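Local atomic coordinates of carbohydrate kinase, FGGY (Novosphingobium aromaticivorans, PDB entry 3H6E), a protein that probably acts as a sugar kinase of the FGGY family, using ATP to phosphorylate a carbohydrate substrate that has not been established. Residues A406-R411 / I446-T451; A369-A374 / A400-R405; Q111-A116 / F185-K190; T118-L123 / H174-D179; L48-T53 / F91-Y96. All coordinates share one frame; numbering follows the deposited sequence.

Interaction 1: residues A406-R411 / I446-T451; sequences ALASLR and IEPLDT
Ser409, in the last turn of helix 401-410, and Pro448, in the loop that follows strand 443-445, bring their CA atoms within 4.2 Å of each other. One helical turn earlier, the CA atoms of Ala406 and Leu449 are 5.8 Å apart, so the extended loop runs close beside the end of the helix. One hydrogen bond joins the two segments: Leu449 N donates to Ser409 OG at 2.7 Å, with an N-H...O angle of 147°. The serine torsion sets this up, since OG stands beside its own backbone N, opposite the carbonyl carbon (chi1 -59°), and leans back over the preceding turn, where it also bonds to Arg405 O. Pro448 CB comes up against the same hydroxyl, 3.1 Å from Ser409 OG. The small residues of the helix receive the rest. Ala408 CB faces the loop and touches Ile446 O at 3.4 Å and Ile446 CG2 at 3.9 Å, while Leu449 lays CD1 alongside Ala406, 3.7 Å from Ala406 CA. Leu457 of helix 457-468 touches both Ala406 and Leu449. Arg405 binds the carbonyls of Glu447 and Pro448 through its guanidinium group. The loop is therefore held by its backbone polar atoms as well as by apolar packing, with Ser409 passing one hydrogen bond from Leu449 N on to the helix carbonyl of Arg405, and alanines letting the loop come close.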
# COMPACT_ATOMS: atom_id res chain seq x y z
N ALA A 406 6.33 8.30 -21.21
CA ALA A 406 7.78 8.24 -21.08
C ALA A 406 8.16 6.87 -20.55
O ALA A 406 9.19 6.31 -20.93
CB ALA A 406 8.27 9.33 -20.15
N LEU A 407 7.32 6.32 -19.69
CA LEU A 407 7.55 5.00 -19.13
C LEU A 407 7.44 3.94 -20.23
O LEU A 407 8.28 3.05 -20.34
CB LEU A 407 6.56 4.70 -18.01
CG LEU A 407 6.97 3.57 -17.07
CD1 LEU A 407 8.35 3.86 -16.48
CD2 LEU A 407 5.93 3.35 -15.98
N ALA A 408 6.40 4.06 -21.05
CA ALA A 408 6.22 3.16 -22.18
C ALA A 408 7.45 3.14 -23.10
O ALA A 408 7.88 2.08 -23.55
CB ALA A 408 4.98 3.53 -22.95
N SER A 409 8.01 4.33 -23.35
CA SER A 409 9.18 4.46 -24.21
C SER A 409 10.40 3.80 -23.61
O SER A 409 11.16 3.11 -24.30
CB SER A 409 9.48 5.94 -24.48
OG SER A 409 8.38 6.58 -25.11
N LEU A 410 10.60 4.01 -22.31
CA LEU A 410 11.74 3.42 -21.61
C LEU A 410 11.66 1.89 -21.61
O LEU A 410 12.68 1.21 -21.72
CB LEU A 410 11.84 3.96 -20.18
CG LEU A 410 12.23 5.43 -20.08
CD1 LEU A 410 11.97 5.98 -18.68
CD2 LEU A 410 13.69 5.62 -20.46
N ARG A 411 10.44 1.37 -21.48
CA ARG A 411 10.22 -0.08 -21.48
C ARG A 411 9.46 -0.50 -22.74
O ARG A 411 8.27 -0.84 -22.68
CB ARG A 411 9.44 -0.49 -20.23
CG ARG A 411 9.95 0.18 -18.97
CD ARG A 411 10.03 -0.82 -17.84
NE ARG A 411 11.04 -0.43 -16.86
CZ ARG A 411 11.60 -1.26 -15.99
NH1 ARG A 411 11.28 -2.55 -15.98
NH2 ARG A 411 12.51 -0.80 -15.15
N ILE A 446 -0.28 1.88 -23.13
CA ILE A 446 0.24 3.21 -23.34
C ILE A 446 1.24 3.23 -24.49
O ILE A 446 2.15 2.41 -24.55
CB ILE A 446 0.92 3.76 -22.06
CG1 ILE A 446 -0.09 3.80 -20.91
CG2 ILE A 446 1.50 5.14 -22.32
CD1 ILE A 446 -1.36 4.57 -21.25
N GLU A 447 1.05 4.18 -25.40
CA GLU A 447 1.97 4.38 -26.50
C GLU A 447 3.19 5.14 -26.01
O GLU A 447 3.06 6.07 -25.21
CB GLU A 447 1.30 5.19 -27.61
CG GLU A 447 -0.07 4.67 -28.04
CD GLU A 447 0.01 3.70 -29.20
OE1 GLU A 447 0.79 2.72 -29.11
OE2 GLU A 447 -0.71 3.91 -30.20
N PRO A 448 4.39 4.75 -26.47
CA PRO A 448 5.58 5.55 -26.18
C PRO A 448 5.42 6.98 -26.67
O PRO A 448 4.53 7.25 -27.48
CB PRO A 448 6.67 4.84 -26.99
CG PRO A 448 6.20 3.45 -27.13
CD PRO A 448 4.70 3.54 -27.24
N LEU A 449 6.25 7.89 -26.17
CA LEU A 449 6.21 9.28 -26.60
C LEU A 449 6.53 9.40 -28.08
O LEU A 449 7.50 8.82 -28.56
CB LEU A 449 7.20 10.12 -25.79
CG LEU A 449 6.90 10.34 -24.31
CD1 LEU A 449 8.13 10.89 -23.60
CD2 LEU A 449 5.71 11.28 -24.12
N ASP A 450 5.71 10.16 -28.80
CA ASP A 450 5.90 10.39 -30.23
C ASP A 450 7.30 10.90 -30.56
O ASP A 450 7.88 11.70 -29.81
CB ASP A 450 4.84 11.37 -30.76
CG ASP A 450 4.86 11.52 -32.28
OD1 ASP A 450 5.86 11.12 -32.92
OD2 ASP A 450 3.87 12.04 -32.85
N THR A 451 7.85 10.42 -31.67
CA THR A 451 9.14 10.89 -32.16
C THR A 451 8.95 11.87 -33.32
O THR A 451 9.65 12.87 -33.42
CB THR A 451 10.02 9.72 -32.62
OG1 THR A 451 9.81 8.60 -31.76
CG2 THR A 451 11.49 10.12 -32.59

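Interaction 2: residues A369-A374 / A400-R405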
# COMPACT_ATOMS: atom_id res chain seq x y z
N ALA A 369 9.15 18.30 -18.06
CA ALA A 369 10.43 17.70 -17.70
C ALA A 369 10.37 17.01 -16.34
O ALA A 369 11.08 16.04 -16.10
CB ALA A 369 11.53 18.76 -17.71
N ALA A 370 9.51 17.51 -15.46
CA ALA A 370 9.33 16.91 -14.15
C ALA A 370 8.77 15.49 -14.31
O ALA A 370 9.17 14.58 -13.59
CB ALA A 370 8.40 17.76 -13.29
N CYS A 371 7.86 15.32 -15.26
CA CYS A 371 7.27 14.02 -15.54
C CYS A 371 8.29 13.04 -16.09
O CYS A 371 8.13 11.83 -15.96
CB CYS A 371 6.12 14.17 -16.53
SG CYS A 371 4.72 15.12 -15.92
N LEU A 372 9.34 13.56 -16.72
CA LEU A 372 10.39 12.71 -17.28
C LEU A 372 11.31 12.19 -16.19
O LEU A 372 11.68 11.02 -16.20
CB LEU A 372 11.21 13.47 -18.33
CG LEU A 372 10.50 13.89 -19.62
CD1 LEU A 372 11.52 14.27 -20.69
CD2 LEU A 372 9.58 12.79 -20.12
N TYR A 373 11.66 13.07 -15.26
CA TYR A 373 12.54 12.72 -14.15
C TYR A 373 11.94 11.61 -13.29
O TYR A 373 12.66 10.76 -12.75
CB TYR A 373 12.83 13.96 -13.30
CG TYR A 373 13.35 13.66 -11.91
CD1 TYR A 373 14.70 13.45 -11.69
CD2 TYR A 373 12.48 13.59 -10.83
CE1 TYR A 373 15.17 13.18 -10.42
CE2 TYR A 373 12.95 13.32 -9.56
CZ TYR A 373 14.29 13.11 -9.36
OH TYR A 373 14.76 12.84 -8.10
N ALA A 374 10.61 11.61 -13.17
CA ALA A 374 9.92 10.62 -12.36
C ALA A 374 9.84 9.29 -13.10
O ALA A 374 9.79 8.23 -12.48
CB ALA A 374 8.52 11.12 -11.98
N ALA A 400 -1.15 11.50 -15.89
CA ALA A 400 0.02 12.27 -16.29
C ALA A 400 0.64 11.74 -17.58
O ALA A 400 1.60 10.97 -17.56
CB ALA A 400 1.05 12.30 -15.18
N ASP A 401 0.07 12.16 -18.71
CA ASP A 401 0.47 11.68 -20.04
C ASP A 401 1.98 11.63 -20.27
O ASP A 401 2.50 10.68 -20.85
CB ASP A 401 -0.21 12.49 -21.14
CG ASP A 401 -1.47 11.83 -21.66
OD1 ASP A 401 -1.37 10.71 -22.19
OD2 ASP A 401 -2.56 12.44 -21.54
N VAL A 402 2.69 12.67 -19.85
CA VAL A 402 4.13 12.72 -20.07
C VAL A 402 4.83 11.62 -19.27
O VAL A 402 5.78 11.00 -19.75
CB VAL A 402 4.72 14.08 -19.68
CG1 VAL A 402 6.20 14.12 -20.01
CG2 VAL A 402 3.98 15.21 -20.41
N PHE A 403 4.34 11.37 -18.06
CA PHE A 403 4.93 10.34 -17.20
C PHE A 403 4.74 8.94 -17.76
O PHE A 403 5.71 8.23 -18.04
CB PHE A 403 4.36 10.42 -15.78
CG PHE A 403 4.76 9.27 -14.91
CD1 PHE A 403 6.07 9.10 -14.50
CD2 PHE A 403 3.81 8.33 -14.50
CE1 PHE A 403 6.44 8.03 -13.70
CE2 PHE A 403 4.17 7.26 -13.70
CZ PHE A 403 5.49 7.11 -13.30
N VAL A 404 3.49 8.54 -17.94
CA VAL A 404 3.14 7.20 -18.39
C VAL A 404 3.76 6.89 -19.75
O VAL A 404 4.32 5.79 -19.95
CB VAL A 404 1.62 7.01 -18.48
CG1 VAL A 404 1.28 5.64 -19.06
CG2 VAL A 404 0.98 7.18 -17.10
N ARG A 405 3.63 7.79 -20.71
CA ARG A 405 4.16 7.57 -22.05
C ARG A 405 5.69 7.52 -22.08
O ARG A 405 6.28 6.80 -22.88
CB ARG A 405 3.63 8.62 -23.03
CG ARG A 405 2.12 8.57 -23.21
CD ARG A 405 1.66 9.49 -24.33
NE ARG A 405 1.99 8.96 -25.64
CZ ARG A 405 1.68 9.56 -26.79
NH1 ARG A 405 1.04 10.72 -26.78
NH2 ARG A 405 2.02 9.00 -27.94
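The helix of a beta-alpha-beta crossover, 401-410 between the parallel strands 390-394 and 415-419, packs here on the long helix 363-384 of the C-terminal FGGY domain. Cys371 and Val402 meet at the centre, CB to CB at 3.4 Å. The local axes of helices 369-374 and 401-405 approach to 7.9 Å and cross at -31°, a close pairing to which Cys371 and Ala374, small residues on one helix, contribute. Val402 places CG1 opposite its backbone N (chi1 -176°), and this methyl is touched by Leu372 CD2 at 3.6 Å. On the other flank Phe403 turns the edge of its ring to the backbone of helix 369-374. Its CD1 lies 3.7 Å from Cys371 O and its CE1 3.6 Å from Ala374 O, both carbonyl oxygens lying near the ring plane, while Ala374 CB reaches CD1 of the same ring at 4.1 Å. Helices 321-326 and 328-333 also touch Val402. No hydrogen bond links the segments. Their cohesion comes from buried apolar packing, and the aromatic edge, whose hydrogens probably carry slight positive charge, suits the two carbonyl oxygens it meets.

Interaction 3: residues Q111-A116 / F185-K190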
# COMPACT_ATOMS: atom_id res chain seq x y z
N GLN A 111 18.53 -4.72 17.92
CA GLN A 111 18.20 -6.12 18.18
C GLN A 111 17.33 -6.73 17.06
O GLN A 111 16.92 -7.89 17.13
CB GLN A 111 17.58 -6.25 19.58
CG GLN A 111 16.62 -7.40 19.78
CD GLN A 111 15.23 -7.06 19.32
OE1 GLN A 111 15.01 -6.04 18.67
NE2 GLN A 111 14.27 -7.91 19.66
N ARG A 112 17.08 -5.94 16.02
CA ARG A 112 16.30 -6.40 14.86
C ARG A 112 17.05 -7.44 14.02
O ARG A 112 18.28 -7.53 14.05
CB ARG A 112 15.92 -5.20 13.98
CG ARG A 112 14.87 -4.28 14.60
CD ARG A 112 14.76 -2.97 13.82
NE ARG A 112 13.94 -3.08 12.61
CZ ARG A 112 14.42 -3.18 11.37
NH1 ARG A 112 15.72 -3.20 11.15
NH2 ARG A 112 13.58 -3.26 10.35
N ASP A 113 16.29 -8.23 13.26
CA ASP A 113 16.86 -9.21 12.34
C ASP A 113 17.44 -8.49 11.12
O ASP A 113 17.14 -7.33 10.90
CB ASP A 113 15.80 -10.21 11.89
CG ASP A 113 15.48 -11.24 12.94
OD1 ASP A 113 16.33 -11.47 13.82
OD2 ASP A 113 14.38 -11.82 12.89
N PRO A 114 18.28 -9.19 10.34
CA PRO A 114 18.87 -8.56 9.16
C PRO A 114 17.80 -8.33 8.09
O PRO A 114 16.85 -9.11 8.00
CB PRO A 114 19.89 -9.60 8.66
CG PRO A 114 20.04 -10.58 9.78
CD PRO A 114 18.74 -10.58 10.50
N PHE A 115 17.96 -7.28 7.28
CA PHE A 115 17.00 -6.98 6.23
C PHE A 115 16.87 -8.14 5.24
O PHE A 115 15.87 -8.26 4.53
CB PHE A 115 17.40 -5.70 5.49
CG PHE A 115 16.56 -5.41 4.28
CD1 PHE A 115 16.97 -5.85 3.02
CD2 PHE A 115 15.37 -4.71 4.39
CE1 PHE A 115 16.20 -5.58 1.90
CE2 PHE A 115 14.60 -4.45 3.28
CZ PHE A 115 15.02 -4.89 2.03
N ALA A 116 17.88 -9.00 5.22
CA ALA A 116 17.90 -10.11 4.27
C ALA A 116 16.92 -11.23 4.62
O ALA A 116 16.51 -11.99 3.74
CB ALA A 116 19.32 -10.66 4.12
N PHE A 185 7.11 -16.51 10.78
CA PHE A 185 7.54 -15.40 11.62
C PHE A 185 9.05 -15.27 11.58
O PHE A 185 9.76 -16.24 11.33
CB PHE A 185 7.07 -15.60 13.06
CG PHE A 185 5.60 -15.35 13.27
CD1 PHE A 185 4.72 -16.42 13.35
CD2 PHE A 185 5.11 -14.06 13.39
CE1 PHE A 185 3.37 -16.20 13.55
CE2 PHE A 185 3.76 -13.84 13.59
CZ PHE A 185 2.89 -14.91 13.67
N SER A 186 9.55 -14.06 11.83
CA SER A 186 10.99 -13.83 11.84
C SER A 186 11.65 -14.44 13.08
O SER A 186 11.00 -14.66 14.10
CB SER A 186 11.28 -12.33 11.78
OG SER A 186 10.71 -11.66 12.88
N PRO A 187 12.96 -14.73 12.97
CA PRO A 187 13.72 -15.21 14.12
C PRO A 187 13.46 -14.34 15.34
O PRO A 187 13.25 -14.86 16.44
CB PRO A 187 15.17 -15.03 13.67
CG PRO A 187 15.11 -15.20 12.19
CD PRO A 187 13.78 -14.67 11.75
N MSE A 188 13.45 -13.02 15.14
CA MSE A 188 13.27 -12.08 16.24
C MSE A 188 11.92 -12.24 16.94
O MSE A 188 11.86 -12.35 18.16
CB MSE A 188 13.40 -10.64 15.75
CG MSE A 188 13.19 -9.62 16.85
SE MSE A 188 12.88 -7.79 16.23
CE MSE A 188 11.21 -8.08 15.25
N ALA A 189 10.84 -12.23 16.16
CA ALA A 189 9.50 -12.32 16.72
C ALA A 189 9.30 -13.62 17.49
O ALA A 189 8.55 -13.66 18.47
CB ALA A 189 8.46 -12.18 15.62
N LYS A 190 9.96 -14.68 17.04
CA LYS A 190 9.90 -15.96 17.73
C LYS A 190 10.70 -15.88 19.03
O LYS A 190 10.20 -16.21 20.11
CB LYS A 190 10.45 -17.08 16.84
CG LYS A 190 9.50 -17.48 15.73
CD LYS A 190 10.13 -18.46 14.75
CE LYS A 190 9.07 -19.00 13.79
NZ LYS A 190 9.65 -19.84 12.69
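Asp113 lays its carboxylate over the first turn of the short helix 187-191, with OD2 3.1 Å from Pro187 CD and 3.3 Å from Ser186 CB. The target is the N-terminus of that helix. Met188 N donates to Asp113 OD2 at 2.7 Å with an angle of 157°, meeting the oxygen on its syn side and 17° out of the carboxylate plane. A loop residue thus serves an amide of the helix start, and the negative group sits where the helix dipole would be expected to favour it. Ser186 is the N-cap itself: its OG takes a weak bond from Ala189 N, while its stronger partner is Asp176 O. Met188, a selenomethionine in this crystal, runs extended as far as its selenium and then bends. CG opposite the backbone N (chi1 179°) carries the chain out toward the backbone of the 111-116 segment, where Met188 SE lies 3.9 Å from Arg112 CA. The Gln111 side chain, bent at its second torsion, crosses the selenomethionine at about a right angle, its amide group packing on CG and SE. Arg112 itself turns elsewhere, to a salt bridge with Asp176 and a bond to Ser120 O. Both segments belong to the N-terminal FGGY domain. Close beside its bonded amide, Asp113 OD2 also presses on the selenomethionine, 3.2 Å from Met188 CB.

Interaction 4: residues T118-L123 / H174-D179; sequences TGSPAL and HSDLWD
A buried serine-aspartate bond, between Ser120 and Asp176, joins two loops of the N-terminal FGGY domain, and an ST turn at Ser175 shapes one of them. Ser120 OG donates to Asp176 OD1 at 2.6 Å, arriving from above the carboxylate plane, 38° out of it. The serine oxygen stands opposite its own backbone N (chi1 -176°), a setting that carries it across to the 174-179 segment. The same OD1 has a salt bridge from Arg112, and OD2 bonds to Tyr108 OH, so the carboxylate is gripped from several directions. Water 1 lies between the segments, donating a weak bond to Asp176 OD1 and lying 3.2 Å from Thr118 OG1. Flanking Asp176, Leu177 N donates to Ser175 OG at 3.1 Å, closing the ST turn; that hydroxyl also bonds to Leu171 O. Toward the helix end Thr118 makes a CA-H...O contact with Trp178 O at 3.4 Å. At the other end of the contact apolar groups take over. Pro121 CD rests 3.7 Å from His174 CB, and both residues touch Leu283 on strand 282-286, an edge strand of the second large sheet. The Leu123 and His174 side chains cross at about a right angle, and the leucine lays a methyl over one ring face in a CH-pi contact: CD1 is 3.5 Å from the ring centroid and 23° off its normal, displaced toward ND1.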
# COMPACT_ATOMS: atom_id res chain seq x y z
N THR A 118 14.04 -10.45 6.56
CA THR A 118 12.75 -9.83 6.82
C THR A 118 12.17 -9.00 5.68
O THR A 118 10.95 -8.94 5.51
CB THR A 118 12.82 -8.93 8.08
OG1 THR A 118 13.78 -7.88 7.86
CG2 THR A 118 13.25 -9.76 9.28
N GLY A 119 13.03 -8.35 4.90
CA GLY A 119 12.55 -7.44 3.88
C GLY A 119 11.85 -6.26 4.52
O GLY A 119 11.20 -5.46 3.85
N SER A 120 11.97 -6.17 5.84
CA SER A 120 11.41 -5.06 6.60
C SER A 120 12.51 -4.08 6.97
O SER A 120 13.40 -4.40 7.75
CB SER A 120 10.71 -5.57 7.87
OG SER A 120 10.07 -4.52 8.57
N PRO A 121 12.46 -2.87 6.39
CA PRO A 121 13.47 -1.83 6.65
C PRO A 121 13.16 -1.09 7.95
O PRO A 121 12.01 -1.06 8.37
CB PRO A 121 13.30 -0.87 5.46
CG PRO A 121 12.23 -1.48 4.57
CD PRO A 121 11.45 -2.40 5.43
N ALA A 122 14.18 -0.51 8.56
CA ALA A 122 13.98 0.32 9.75
C ALA A 122 13.16 1.54 9.38
O ALA A 122 13.55 2.32 8.51
CB ALA A 122 15.32 0.74 10.34
N LEU A 123 12.01 1.69 10.03
CA LEU A 123 11.14 2.82 9.77
C LEU A 123 10.85 3.58 11.06
O LEU A 123 10.88 3.00 12.14
CB LEU A 123 9.84 2.35 9.11
CG LEU A 123 9.99 1.76 7.71
CD1 LEU A 123 8.71 1.09 7.25
CD2 LEU A 123 10.44 2.83 6.71
N HIS A 174 6.25 -4.52 6.19
CA HIS A 174 7.40 -4.04 6.96
C HIS A 174 7.17 -4.00 8.48
O HIS A 174 7.23 -2.95 9.10
CB HIS A 174 7.88 -2.68 6.43
CG HIS A 174 6.80 -1.65 6.30
ND1 HIS A 174 6.27 -0.99 7.39
CD2 HIS A 174 6.17 -1.15 5.22
CE1 HIS A 174 5.35 -0.13 6.98
NE2 HIS A 174 5.27 -0.21 5.67
N SER A 175 6.92 -5.16 9.06
CA SER A 175 6.57 -5.24 10.48
C SER A 175 7.71 -5.76 11.35
O SER A 175 7.64 -5.66 12.57
CB SER A 175 5.35 -6.12 10.67
OG SER A 175 5.66 -7.47 10.39
N ASP A 176 8.74 -6.30 10.72
CA ASP A 176 9.84 -6.95 11.44
C ASP A 176 9.43 -8.31 12.02
O ASP A 176 10.26 -9.03 12.58
CB ASP A 176 10.37 -6.05 12.57
CG ASP A 176 10.97 -4.77 12.05
OD1 ASP A 176 11.25 -4.69 10.83
OD2 ASP A 176 11.17 -3.83 12.85
N LEU A 177 8.15 -8.65 11.88
CA LEU A 177 7.63 -9.90 12.45
C LEU A 177 7.58 -11.03 11.43
O LEU A 177 7.19 -12.15 11.77
CB LEU A 177 6.22 -9.69 13.01
CG LEU A 177 5.91 -8.43 13.82
CD1 LEU A 177 4.64 -8.64 14.61
CD2 LEU A 177 7.06 -8.08 14.76
N TRP A 178 7.99 -10.76 10.20
CA TRP A 178 7.80 -11.74 9.13
C TRP A 178 9.05 -12.11 8.34
O TRP A 178 9.90 -11.26 8.05
CB TRP A 178 6.68 -11.30 8.18
CG TRP A 178 6.08 -12.45 7.44
CD1 TRP A 178 6.08 -12.66 6.09
CD2 TRP A 178 5.42 -13.58 8.02
NE1 TRP A 178 5.45 -13.83 5.79
CE2 TRP A 178 5.03 -14.43 6.96
CE3 TRP A 178 5.11 -13.96 9.33
CZ2 TRP A 178 4.35 -15.62 7.17
CZ3 TRP A 178 4.44 -15.15 9.53
CH2 TRP A 178 4.06 -15.97 8.46
N ASP A 179 9.14 -13.39 7.99
CA ASP A 179 10.18 -13.89 7.11
C ASP A 179 9.54 -14.24 5.78
O ASP A 179 8.99 -15.33 5.61
CB ASP A 179 10.84 -15.12 7.73
CG ASP A 179 12.05 -15.61 6.95
OD1 ASP A 179 12.14 -15.33 5.73
OD2 ASP A 179 12.91 -16.27 7.56
O HOH W 1 13.25 -6.40 10.67
O HOH W 2 8.15 -5.09 4.05

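Interaction 5: residues L48-T53 / F91-Y96; sequences LDAPDT and FPPLDY
Leu48 is the main bump of this contact, filling the hollow along one side of the chain at 93-95. The 91-96 segment is extended, with the left-handed polyproline II backbone from Pro92 to Asp95, and runs nearly antiparallel to residues 48-51, their end-to-end directions 160° apart. Leu48 spreads its methyls over that chain: CD1 sits 3.8 Å from Asp95 CA and CD2 4.0 Å from Leu94 O. Trp152 of helix 152-159 also touches both Leu48 and Pro93. The proline rings are the bumps on the other side. Pro92 pushes CB to 3.3 Å from Leu48 O, and Pro93 sets CD against the Ala50 methyl, 4.0 Å from Ala50 CB, the small side chain allowing the approach. Farther along, Pro51 and Pro92 cross at about a right angle, CD of the first 4.2 Å from CG of the second. Leu48 N donates to Pro93 O at 2.8 Å, fixing the slide of one chain against the other. Just beyond, the chain bends through an inverse gamma turn centred on Asp49, the N-cap of helix 50-63; Asp49 OD1 accepts from Asp52 N at 3.3 Å. Asp49 O receives Thr53 N and Thr53 OG1 from opposite faces of its plane. Pro92 and Pro93 have no N-H to donate, so this part of the loop offers ring surfaces and carbonyls, and the single cross-bond falls on a proline oxygen.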
# COMPACT_ATOMS: atom_id res chain seq x y z
N LEU A 48 -5.38 4.71 17.32
CA LEU A 48 -6.48 4.40 16.43
C LEU A 48 -7.74 4.34 17.28
O LEU A 48 -7.75 3.70 18.34
CB LEU A 48 -6.25 3.07 15.72
CG LEU A 48 -5.52 3.08 14.38
CD1 LEU A 48 -4.58 4.27 14.27
CD2 LEU A 48 -4.78 1.77 14.17
N ASP A 49 -8.80 5.00 16.84
CA ASP A 49 -10.02 5.07 17.64
C ASP A 49 -10.89 3.84 17.41
O ASP A 49 -11.90 3.91 16.70
CB ASP A 49 -10.80 6.34 17.33
CG ASP A 49 -11.82 6.68 18.40
OD1 ASP A 49 -12.12 5.79 19.24
OD2 ASP A 49 -12.32 7.82 18.41
N ALA A 50 -10.51 2.73 18.02
CA ALA A 50 -11.22 1.46 17.84
C ALA A 50 -12.64 1.47 18.41
O ALA A 50 -13.59 1.16 17.70
CB ALA A 50 -10.41 0.31 18.44
N PRO A 51 -12.79 1.83 19.70
CA PRO A 51 -14.12 1.79 20.29
C PRO A 51 -15.12 2.58 19.46
O PRO A 51 -16.20 2.09 19.14
CB PRO A 51 -13.93 2.48 21.65
CG PRO A 51 -12.47 2.35 21.94
CD PRO A 51 -11.79 2.40 20.62
N ASP A 52 -14.73 3.80 19.09
CA ASP A 52 -15.63 4.73 18.41
C ASP A 52 -15.93 4.31 16.97
O ASP A 52 -17.05 4.46 16.50
CB ASP A 52 -15.03 6.13 18.45
CG ASP A 52 -15.97 7.17 17.89
OD1 ASP A 52 -17.10 7.29 18.41
OD2 ASP A 52 -15.57 7.87 16.94
N THR A 53 -14.92 3.80 16.27
CA THR A 53 -15.13 3.34 14.91
C THR A 53 -16.07 2.14 14.90
O THR A 53 -16.90 1.99 14.00
CB THR A 53 -13.81 2.96 14.22
OG1 THR A 53 -13.05 4.15 13.97
CG2 THR A 53 -14.08 2.26 12.90
N PHE A 91 -6.91 -2.28 24.76
CA PHE A 91 -6.83 -0.83 24.64
C PHE A 91 -6.81 -0.44 23.17
O PHE A 91 -6.53 -1.27 22.31
CB PHE A 91 -5.57 -0.30 25.34
CG PHE A 91 -4.30 -1.00 24.91
CD1 PHE A 91 -3.59 -1.76 25.82
CD2 PHE A 91 -3.84 -0.89 23.61
CE1 PHE A 91 -2.42 -2.41 25.43
CE2 PHE A 91 -2.68 -1.53 23.22
CZ PHE A 91 -1.97 -2.29 24.13
N PRO A 92 -7.12 0.83 22.86
CA PRO A 92 -7.00 1.26 21.46
C PRO A 92 -5.56 1.11 20.97
O PRO A 92 -4.63 1.48 21.69
CB PRO A 92 -7.39 2.74 21.52
CG PRO A 92 -8.22 2.87 22.75
CD PRO A 92 -7.62 1.91 23.73
N PRO A 93 -5.38 0.55 19.77
CA PRO A 93 -4.04 0.39 19.18
C PRO A 93 -3.36 1.73 18.98
O PRO A 93 -4.03 2.76 18.85
CB PRO A 93 -4.33 -0.26 17.83
CG PRO A 93 -5.65 -0.93 18.00
CD PRO A 93 -6.43 -0.02 18.91
N LEU A 94 -2.04 1.72 18.95
CA LEU A 94 -1.26 2.93 18.75
C LEU A 94 -1.42 3.43 17.32
O LEU A 94 -1.53 2.64 16.39
CB LEU A 94 0.22 2.67 19.04
CG LEU A 94 0.67 2.48 20.49
CD1 LEU A 94 -0.24 1.51 21.23
CD2 LEU A 94 2.12 2.00 20.54
N ASP A 95 -1.44 4.75 17.16
CA ASP A 95 -1.35 5.37 15.85
C ASP A 95 0.09 5.18 15.39
O ASP A 95 1.01 5.51 16.12
CB ASP A 95 -1.68 6.86 15.97
CG ASP A 95 -1.79 7.55 14.62
OD1 ASP A 95 -0.85 7.46 13.80
OD2 ASP A 95 -2.83 8.20 14.38
N TYR A 96 0.29 4.62 14.20
CA TYR A 96 1.66 4.35 13.76
C TYR A 96 2.47 5.62 13.57
O TYR A 96 3.69 5.58 13.49
CB TYR A 96 1.72 3.41 12.54
CG TYR A 96 1.23 3.97 11.22
CD1 TYR A 96 1.84 5.08 10.63
CD2 TYR A 96 0.19 3.35 10.53
CE1 TYR A 96 1.40 5.57 9.41
CE2 TYR A 96 -0.25 3.84 9.31
CZ TYR A 96 0.36 4.95 8.75
OH TYR A 96 -0.09 5.43 7.54

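Interactions 1 and 2 both use helix 401-410: its beginning packs in the apolar core of the C-terminal FGGY domain, and its end meets a partly exposed loop through a serine bond. Arg405 joins them, binding loop carbonyls. Interactions 3 and 4, with centres about 8 Å apart, form a second pair in the N-terminal domain and share the polar hub at Asp176, which Arg112 and Ser186 reach from the 111-116 and 185-190 segments. Interaction 4 is the more buried, yet rich in polar groups and water. Interaction 5, also buried, lies across the chain's centre from interactions 1 and 2 and combines a leucine and proline rings with one backbone hydrogen bond.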